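Local coordinates for AB hydrolase-1 domain-containing protein (Streptococcus mutans, PDB 4L9A) that probably hydrolyses carboxylic esters as a carboxylesterase of the alpha/beta hydrolase family, at residues A[21-26]-A[32-37]; A[75-80]-A[94-99]. All coordinates share one frame; numbering follows the deposited sequence.

Contact 1. Residues A[21-26]-A[32-37]; sequences LNKEMV and PIYTCH
E24 and T35 form the middle rung of an antiparallel beta hairpin, strands 22-26 and 33-37, at the edge of the alpha/beta hydrolase sheet. N22-H37, E24-T35 and V26-I33 are the hydrogen-bonded pairs, K23-C36 and M25-Y34 the non-hydrogen-bonded ones. E24 O is gripped twice from T35, by its backbone N at 2.9 Å and by OG1, whose chi1 of 66° turns the hydroxyl back to that carbonyl. Water 1 donates to N22 O at 2.6 Å and to T35 OG1 at 2.8 Å. The V26 and T35 side chains cross at about a right angle, with V26 CG2 3.6 Å from T35 OG1. On the face of K23, M25, Y34 and C36, the selenium of selenomethionine M25 lies at the edge of the Y34 ring, near its plane, with SE 3.8 Å from Y34 CB. The same residue brings its hydroxyl against the methylenes of K23, Y34 OH lying 3.4 Å from K23 CD.

Farther out, backbone bonds of Y34 with D76 and of C36 with T74 join the hairpin to strand 71-75 and the residue after it. F107 stacks on the H37 ring, and E24 OE2 is hydrogen-bonded to H106 NE2 of helix 93-106.

Contact 2. Residues A[75-80]-A[94-99]; sequences IDAPNS and RDWVNA
W96 carries the helix side of this contact alone, its indole reaching I75 at the end of strand 71-75 and A77 and P78 in the loop beyond. The backbones stay well apart, the nearest CA atoms, those of A77 and W96, being 8.3 Å from each other. With CG anti to the backbone N (chi1 174°), the ring projects from helix 93-106 so that its six-membered part does the touching.

The CH-pi interaction comes from P78: its CD lies over one face of the indole, 4.0 Å from the centroid of the six-membered ring and 20° off the normal, displaced toward the rim near CZ3.

Apolar contacts gather at the far corner of the ring. I75 CG2 meets W96 CH2 obliquely at 3.6 Å, while A77 CB lies 3.8 Å from W96 CZ2.

No hydrogen bond crosses the contact; the turn is closed within 75-80. It is a type II turn from A77 to S80, and S80 OG donates to A77 O at 2.8 Å, beside a weak backbone bond from S80 N to the same oxygen. Outside the two segments, the D76 carboxylate is bonded by S54 OG, T55 N and Y82 N.

Strand 71-75, helix 93-106 and parallel strand 111-117 form a beta-alpha-beta crossover that passes strand 43-47, which lies between the two strands in the sheet, an arrangement characteristic of the alpha/beta hydrolase fold.

Contact 1 lies at the sheet margin and mixes buried with exposed residues, its centre about 16 Å from the centre of the chain; contact 2 is somewhat deeper, at about 12 Å, and none of its touching residues is exposed. Six backbone bonds hold the hairpin, whereas 75-80 and 94-99 share no hydrogen bond and meet mainly through carbon atoms around one indole. Buried area follows suit, 606 against 155 Å². The two also touch directly: I33 packs its CG2 on I75 CG2 and its CD1 on W96 CZ3. Helix 93-106 thus supplies W96 to contact 2 and packs on I33 of contact 1.

Contact 1. Residues A[21-26]-A[32-37]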
ATOM      1  N   LEU A  21      17.390   2.127   6.699  1.00 44.76           N
ATOM      2  CA  LEU A  21      16.189   2.648   7.341  1.00 36.27           C
ATOM      3  C   LEU A  21      16.212   2.387   8.845  1.00 39.59           C
ATOM      4  O   LEU A  21      16.641   1.326   9.291  1.00 42.59           O
ATOM      5  CB  LEU A  21      14.929   2.012   6.733  1.00 29.98           C
ATOM      6  CG  LEU A  21      14.333   2.549   5.424  1.00 30.19           C
ATOM      7  CD1 LEU A  21      15.338   3.228   4.534  1.00 37.17           C
ATOM      8  CD2 LEU A  21      13.573   1.439   4.687  1.00 35.78           C
ATOM      9  N   ASN A  22      15.730   3.352   9.619  1.00 39.24           N
ATOM     10  CA  ASN A  22      15.595   3.172  11.060  1.00 33.46           C
ATOM     11  C   ASN A  22      14.259   2.520  11.413  1.00 35.62           C
ATOM     12  O   ASN A  22      13.184   2.987  11.010  1.00 31.21           O
ATOM     13  CB  ASN A  22      15.755   4.508  11.781  1.00 35.24           C
ATOM     14  CG  ASN A  22      17.074   5.182  11.462  1.00 56.07           C
ATOM     15  OD1 ASN A  22      18.130   4.545  11.480  1.00 66.89           O
ATOM     16  ND2 ASN A  22      17.021   6.477  11.151  1.00 56.31           N
ATOM     17  N   LYS A  23      14.338   1.421  12.155  1.00 31.42           N
ATOM     18  CA  LYS A  23      13.161   0.693  12.597  1.00 32.49           C
ATOM     19  C   LYS A  23      12.675   1.282  13.917  1.00 35.08           C
ATOM     20  O   LYS A  23      13.474   1.549  14.813  1.00 33.58           O
ATOM     21  CB  LYS A  23      13.506  -0.788  12.778  1.00 37.18           C
ATOM     22  CG  LYS A  23      14.169  -1.413  11.549  1.00 42.27           C
ATOM     23  CD  LYS A  23      14.570  -2.860  11.791  1.00 51.87           C
ATOM     24  CE  LYS A  23      15.244  -3.463  10.564  1.00 58.32           C
ATOM     25  NZ  LYS A  23      15.706  -4.860  10.821  1.00 63.59           N
ATOM     26  N   GLU A  24      11.370   1.493  14.038  1.00 31.81           N
ATOM     27  CA  GLU A  24      10.811   2.018  15.277  1.00 36.70           C
ATOM     28  C   GLU A  24       9.355   1.624  15.470  1.00 34.55           C
ATOM     29  O   GLU A  24       8.528   1.782  14.556  1.00 27.80           O
ATOM     30  CB  GLU A  24      10.943   3.544  15.325  1.00 37.55           C
ATOM     31  CG  GLU A  24      10.389   4.190  16.595  1.00 41.49           C
ATOM     32  CD  GLU A  24      10.518   5.710  16.582  1.00 45.93           C
ATOM     33  OE1 GLU A  24      11.140   6.251  15.642  1.00 45.97           O
ATOM     34  OE2 GLU A  24       9.989   6.363  17.505  1.00 45.14           O
HETATM   35  N   MSE A  25       9.050   1.105  16.658  1.00 28.03           N
HETATM   36  CA  MSE A  25       7.665   0.918  17.079  1.00 28.74           C
HETATM   37  C   MSE A  25       7.150   2.260  17.563  1.00 30.30           C
HETATM   38  O   MSE A  25       7.595   2.753  18.588  1.00 29.29           O
HETATM   39  CB  MSE A  25       7.560  -0.101  18.222  1.00 31.64           C
HETATM   40  CG  MSE A  25       7.827  -1.539  17.826  1.00 26.42           C
HETATM   41 SE   MSE A  25       6.468  -2.269  16.585  1.00 44.57          SE
HETATM   42  CE  MSE A  25       6.186  -4.007  17.478  1.00 34.77           C
ATOM     43  N   VAL A  26       6.221   2.858  16.819  1.00 28.15           N
ATOM     44  CA  VAL A  26       5.649   4.138  17.219  1.00 30.69           C
ATOM     45  C   VAL A  26       4.342   3.906  17.972  1.00 26.71           C
ATOM     46  O   VAL A  26       3.519   3.096  17.555  1.00 24.42           O
ATOM     47  CB  VAL A  26       5.370   5.025  15.982  1.00 28.45           C
ATOM     48  CG1 VAL A  26       4.771   6.359  16.407  1.00 26.61           C
ATOM     49  CG2 VAL A  26       6.650   5.224  15.200  1.00 23.43           C
ATOM     50  N   PRO A  32       1.258  -0.258  19.495  1.00 21.45           N
ATOM     51  CA  PRO A  32       2.466   0.074  18.741  1.00 23.73           C
ATOM     52  C   PRO A  32       2.350  -0.300  17.279  1.00 23.31           C
ATOM     53  O   PRO A  32       1.720  -1.309  16.917  1.00 25.53           O
ATOM     54  CB  PRO A  32       3.560  -0.760  19.432  1.00 22.71           C
ATOM     55  CG  PRO A  32       3.028  -0.968  20.854  1.00 28.46           C
ATOM     56  CD  PRO A  32       1.541  -1.143  20.649  1.00 24.66           C
ATOM     57  N   ILE A  33       2.944   0.529  16.432  1.00 23.19           N
ATOM     58  CA  ILE A  33       2.917   0.266  14.991  1.00 23.47           C
ATOM     59  C   ILE A  33       4.354   0.267  14.487  1.00 19.85           C
ATOM     60  O   ILE A  33       5.100   1.190  14.754  1.00 22.90           O
ATOM     61  CB  ILE A  33       2.086   1.317  14.252  1.00 22.44           C
ATOM     62  CG1 ILE A  33       0.635   1.275  14.742  1.00 23.44           C
ATOM     63  CG2 ILE A  33       2.145   1.097  12.719  1.00 22.64           C
ATOM     64  CD1 ILE A  33      -0.151   0.001  14.285  1.00 24.43           C
ATOM     65  N   TYR A  34       4.733  -0.776  13.764  1.00 26.64           N
ATOM     66  CA  TYR A  34       6.071  -0.872  13.197  1.00 27.90           C
ATOM     67  C   TYR A  34       6.280   0.064  12.005  1.00 28.35           C
ATOM     68  O   TYR A  34       5.502   0.070  11.034  1.00 20.02           O
ATOM     69  CB  TYR A  34       6.332  -2.310  12.780  1.00 26.21           C
ATOM     70  CG  TYR A  34       7.701  -2.590  12.198  1.00 24.58           C
ATOM     71  CD1 TYR A  34       8.782  -2.864  13.031  1.00 33.09           C
ATOM     72  CD2 TYR A  34       7.897  -2.638  10.816  1.00 25.98           C
ATOM     73  CE1 TYR A  34      10.025  -3.150  12.513  1.00 31.22           C
ATOM     74  CE2 TYR A  34       9.146  -2.934  10.282  1.00 29.47           C
ATOM     75  CZ  TYR A  34      10.204  -3.187  11.140  1.00 30.41           C
ATOM     76  OH  TYR A  34      11.448  -3.477  10.634  1.00 31.41           O
ATOM     77  N   THR A  35       7.342   0.852  12.084  1.00 21.05           N
ATOM     78  CA  THR A  35       7.706   1.762  11.006  1.00 23.54           C
ATOM     79  C   THR A  35       9.176   1.630  10.653  1.00 28.95           C
ATOM     80  O   THR A  35       9.987   1.209  11.485  1.00 31.92           O
ATOM     81  CB  THR A  35       7.468   3.232  11.397  1.00 21.88           C
ATOM     82  OG1 THR A  35       8.354   3.593  12.456  1.00 27.78           O
ATOM     83  CG2 THR A  35       6.024   3.463  11.852  1.00 23.76           C
ATOM     84  N   CYS A  36       9.508   2.004   9.419  1.00 27.78           N
ATOM     85  CA  CYS A  36      10.888   2.169   8.988  1.00 25.58           C
ATOM     86  C   CYS A  36      11.001   3.551   8.380  1.00 28.63           C
ATOM     87  O   CYS A  36      10.137   3.960   7.607  1.00 29.58           O
ATOM     88  CB  CYS A  36      11.277   1.117   7.955  1.00 27.07           C
ATOM     89  SG  CYS A  36      11.137  -0.567   8.547  1.00 33.31           S
ATOM     90  N   HIS A  37      12.069   4.267   8.700  1.00 25.44           N
ATOM     91  CA  HIS A  37      12.106   5.696   8.408  1.00 32.91           C
ATOM     92  C   HIS A  37      13.485   6.227   8.012  1.00 37.43           C
ATOM     93  O   HIS A  37      14.505   5.811   8.556  1.00 36.61           O
ATOM     94  CB  HIS A  37      11.585   6.470   9.625  1.00 34.58           C
ATOM     95  CG  HIS A  37      11.752   7.955   9.517  1.00 37.07           C
ATOM     96  ND1 HIS A  37      12.811   8.626  10.087  1.00 39.89           N
ATOM     97  CD2 HIS A  37      10.993   8.897   8.909  1.00 40.27           C
ATOM     98  CE1 HIS A  37      12.697   9.920   9.841  1.00 40.19           C
ATOM     99  NE2 HIS A  37      11.601  10.110   9.128  1.00 44.51           N
TER
HETATM  100  O   HOH W   1      11.060   4.227  11.874  1.00 27.89           O
HETATM  101  O   HOH W   2      14.303   7.676  12.220  1.00 41.30           O
HETATM  102  O   HOH W   3      12.749  -6.036  12.051  1.00 48.14           O

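Contact 2. Residues A[75-80]-A[94-99]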
ATOM      1  N   ILE A  75       5.031   1.861   6.845  1.00 22.12           N
ATOM      2  CA  ILE A  75       4.136   1.562   7.952  1.00 21.73           C
ATOM      3  C   ILE A  75       3.502   0.180   7.781  1.00 24.16           C
ATOM      4  O   ILE A  75       2.909  -0.113   6.733  1.00 23.61           O
ATOM      5  CB  ILE A  75       3.010   2.623   8.045  1.00 28.46           C
ATOM      6  CG1 ILE A  75       3.605   4.022   8.232  1.00 28.65           C
ATOM      7  CG2 ILE A  75       2.047   2.297   9.184  1.00 27.02           C
ATOM      8  CD1 ILE A  75       2.560   5.142   8.201  1.00 24.98           C
ATOM      9  N   ASP A  76       3.629  -0.671   8.800  1.00 21.06           N
ATOM     10  CA  ASP A  76       2.984  -1.987   8.791  1.00 16.33           C
ATOM     11  C   ASP A  76       1.625  -1.926   9.500  1.00 24.45           C
ATOM     12  O   ASP A  76       1.540  -1.506  10.646  1.00 23.31           O
ATOM     13  CB  ASP A  76       3.859  -3.046   9.477  1.00 20.62           C
ATOM     14  CG  ASP A  76       5.114  -3.387   8.680  1.00 22.13           C
ATOM     15  OD1 ASP A  76       5.438  -2.642   7.719  1.00 19.68           O
ATOM     16  OD2 ASP A  76       5.790  -4.384   9.028  1.00 21.50           O
ATOM     17  N   ALA A  77       0.562  -2.357   8.822  1.00 20.30           N
ATOM     18  CA  ALA A  77      -0.757  -2.403   9.452  1.00 22.89           C
ATOM     19  C   ALA A  77      -0.778  -3.455  10.560  1.00 18.47           C
ATOM     20  O   ALA A  77       0.034  -4.383  10.565  1.00 21.68           O
ATOM     21  CB  ALA A  77      -1.852  -2.703   8.400  1.00 19.87           C
ATOM     22  N   PRO A  78      -1.705  -3.315  11.512  1.00 21.79           N
ATOM     23  CA  PRO A  78      -1.863  -4.380  12.507  1.00 26.82           C
ATOM     24  C   PRO A  78      -1.972  -5.733  11.812  1.00 27.90           C
ATOM     25  O   PRO A  78      -2.474  -5.813  10.677  1.00 23.58           O
ATOM     26  CB  PRO A  78      -3.193  -4.020  13.184  1.00 26.68           C
ATOM     27  CG  PRO A  78      -3.251  -2.532  13.077  1.00 21.98           C
ATOM     28  CD  PRO A  78      -2.648  -2.205  11.733  1.00 17.37           C
ATOM     29  N   ASN A  79      -1.509  -6.783  12.481  1.00 19.94           N
ATOM     30  CA  ASN A  79      -1.592  -8.137  11.936  1.00 29.10           C
ATOM     31  C   ASN A  79      -0.845  -8.347  10.617  1.00 26.24           C
ATOM     32  O   ASN A  79      -1.172  -9.251   9.830  1.00 22.61           O
ATOM     33  CB  ASN A  79      -3.051  -8.555  11.759  1.00 24.85           C
ATOM     34  CG  ASN A  79      -3.803  -8.606  13.073  1.00 24.38           C
ATOM     35  OD1 ASN A  79      -3.277  -9.061  14.095  1.00 26.31           O
ATOM     36  ND2 ASN A  79      -5.049  -8.144  13.052  1.00 22.92           N
ATOM     37  N   SER A  80       0.153  -7.515  10.367  1.00 18.48           N
ATOM     38  CA  SER A  80       0.991  -7.706   9.193  1.00 19.50           C
ATOM     39  C   SER A  80       2.439  -7.384   9.491  1.00 20.75           C
ATOM     40  O   SER A  80       2.734  -6.556  10.355  1.00 23.59           O
ATOM     41  CB  SER A  80       0.512  -6.816   8.044  1.00 31.83           C
ATOM     42  OG  SER A  80       0.987  -5.500   8.224  1.00 36.77           O
ATOM     43  N   ARG A  94     -11.267   5.052  10.170  1.00 26.35           N
ATOM     44  CA  ARG A  94     -10.976   6.318  10.826  1.00 36.11           C
ATOM     45  C   ARG A  94      -9.913   6.125  11.904  1.00 32.47           C
ATOM     46  O   ARG A  94      -9.039   6.986  12.101  1.00 25.64           O
ATOM     47  CB  ARG A  94     -12.241   6.898  11.461  1.00 45.53           C
ATOM     48  CG  ARG A  94     -11.996   8.177  12.268  1.00 59.22           C
ATOM     49  CD  ARG A  94     -13.127   8.457  13.265  1.00 72.35           C
ATOM     50  NE  ARG A  94     -13.054   7.602  14.451  1.00 76.45           N
ATOM     51  CZ  ARG A  94     -12.662   8.019  15.651  1.00 83.74           C
ATOM     52  NH1 ARG A  94     -12.312   9.287  15.835  1.00 86.97           N
ATOM     53  NH2 ARG A  94     -12.628   7.173  16.671  1.00 83.94           N
ATOM     54  N   ASP A  95     -10.001   5.000  12.610  1.00 27.17           N
ATOM     55  CA  ASP A  95      -9.048   4.709  13.683  1.00 34.90           C
ATOM     56  C   ASP A  95      -7.657   4.490  13.096  1.00 31.02           C
ATOM     57  O   ASP A  95      -6.664   5.042  13.582  1.00 28.12           O
ATOM     58  CB  ASP A  95      -9.508   3.500  14.517  1.00 24.23           C
ATOM     59  CG  ASP A  95     -10.850   3.741  15.209  1.00 35.36           C
ATOM     60  OD1 ASP A  95     -10.986   4.759  15.921  1.00 36.76           O
ATOM     61  OD2 ASP A  95     -11.778   2.921  15.033  1.00 35.65           O
ATOM     62  N   TRP A  96      -7.597   3.701  12.028  1.00 25.03           N
ATOM     63  CA  TRP A  96      -6.323   3.406  11.386  1.00 22.94           C
ATOM     64  C   TRP A  96      -5.741   4.683  10.770  1.00 27.84           C
ATOM     65  O   TRP A  96      -4.549   4.952  10.906  1.00 25.80           O
ATOM     66  CB  TRP A  96      -6.504   2.284  10.371  1.00 19.52           C
ATOM     67  CG  TRP A  96      -5.316   1.940   9.526  1.00 22.16           C
ATOM     68  CD1 TRP A  96      -5.312   1.762   8.173  1.00 21.16           C
ATOM     69  CD2 TRP A  96      -3.966   1.706   9.968  1.00 23.88           C
ATOM     70  NE1 TRP A  96      -4.051   1.427   7.746  1.00 22.57           N
ATOM     71  CE2 TRP A  96      -3.210   1.394   8.819  1.00 21.88           C
ATOM     72  CE3 TRP A  96      -3.334   1.734  11.215  1.00 25.87           C
ATOM     73  CZ2 TRP A  96      -1.843   1.115   8.885  1.00 19.84           C
ATOM     74  CZ3 TRP A  96      -1.976   1.468  11.275  1.00 20.83           C
ATOM     75  CH2 TRP A  96      -1.246   1.150  10.116  1.00 24.99           C
ATOM     76  N   VAL A  97      -6.588   5.488  10.124  1.00 24.83           N
ATOM     77  CA  VAL A  97      -6.148   6.784   9.606  1.00 23.23           C
ATOM     78  C   VAL A  97      -5.614   7.724  10.710  1.00 32.18           C
ATOM     79  O   VAL A  97      -4.593   8.388  10.518  1.00 30.38           O
ATOM     80  CB  VAL A  97      -7.265   7.487   8.795  1.00 23.67           C
ATOM     81  CG1 VAL A  97      -6.885   8.937   8.480  1.00 27.15           C
ATOM     82  CG2 VAL A  97      -7.526   6.732   7.496  1.00 22.09           C
ATOM     83  N   ASN A  98      -6.306   7.789  11.850  1.00 25.12           N
ATOM     84  CA  ASN A  98      -5.818   8.580  12.983  1.00 31.75           C
ATOM     85  C   ASN A  98      -4.468   8.078  13.492  1.00 29.65           C
ATOM     86  O   ASN A  98      -3.604   8.869  13.848  1.00 33.31           O
ATOM     87  CB  ASN A  98      -6.856   8.663  14.123  1.00 27.21           C
ATOM     88  CG  ASN A  98      -8.035   9.561  13.765  1.00 41.41           C
ATOM     89  OD1 ASN A  98      -7.941  10.364  12.840  1.00 38.22           O
ATOM     90  ND2 ASN A  98      -9.145   9.429  14.492  1.00 35.48           N
ATOM     91  N   ALA A  99      -4.274   6.763  13.500  1.00 25.44           N
ATOM     92  CA  ALA A  99      -2.992   6.208  13.936  1.00 27.86           C
ATOM     93  C   ALA A  99      -1.886   6.619  12.963  1.00 29.56           C
ATOM     94  O   ALA A  99      -0.803   7.016  13.374  1.00 30.07           O
ATOM     95  CB  ALA A  99      -3.070   4.699  14.044  1.00 25.16           C
TER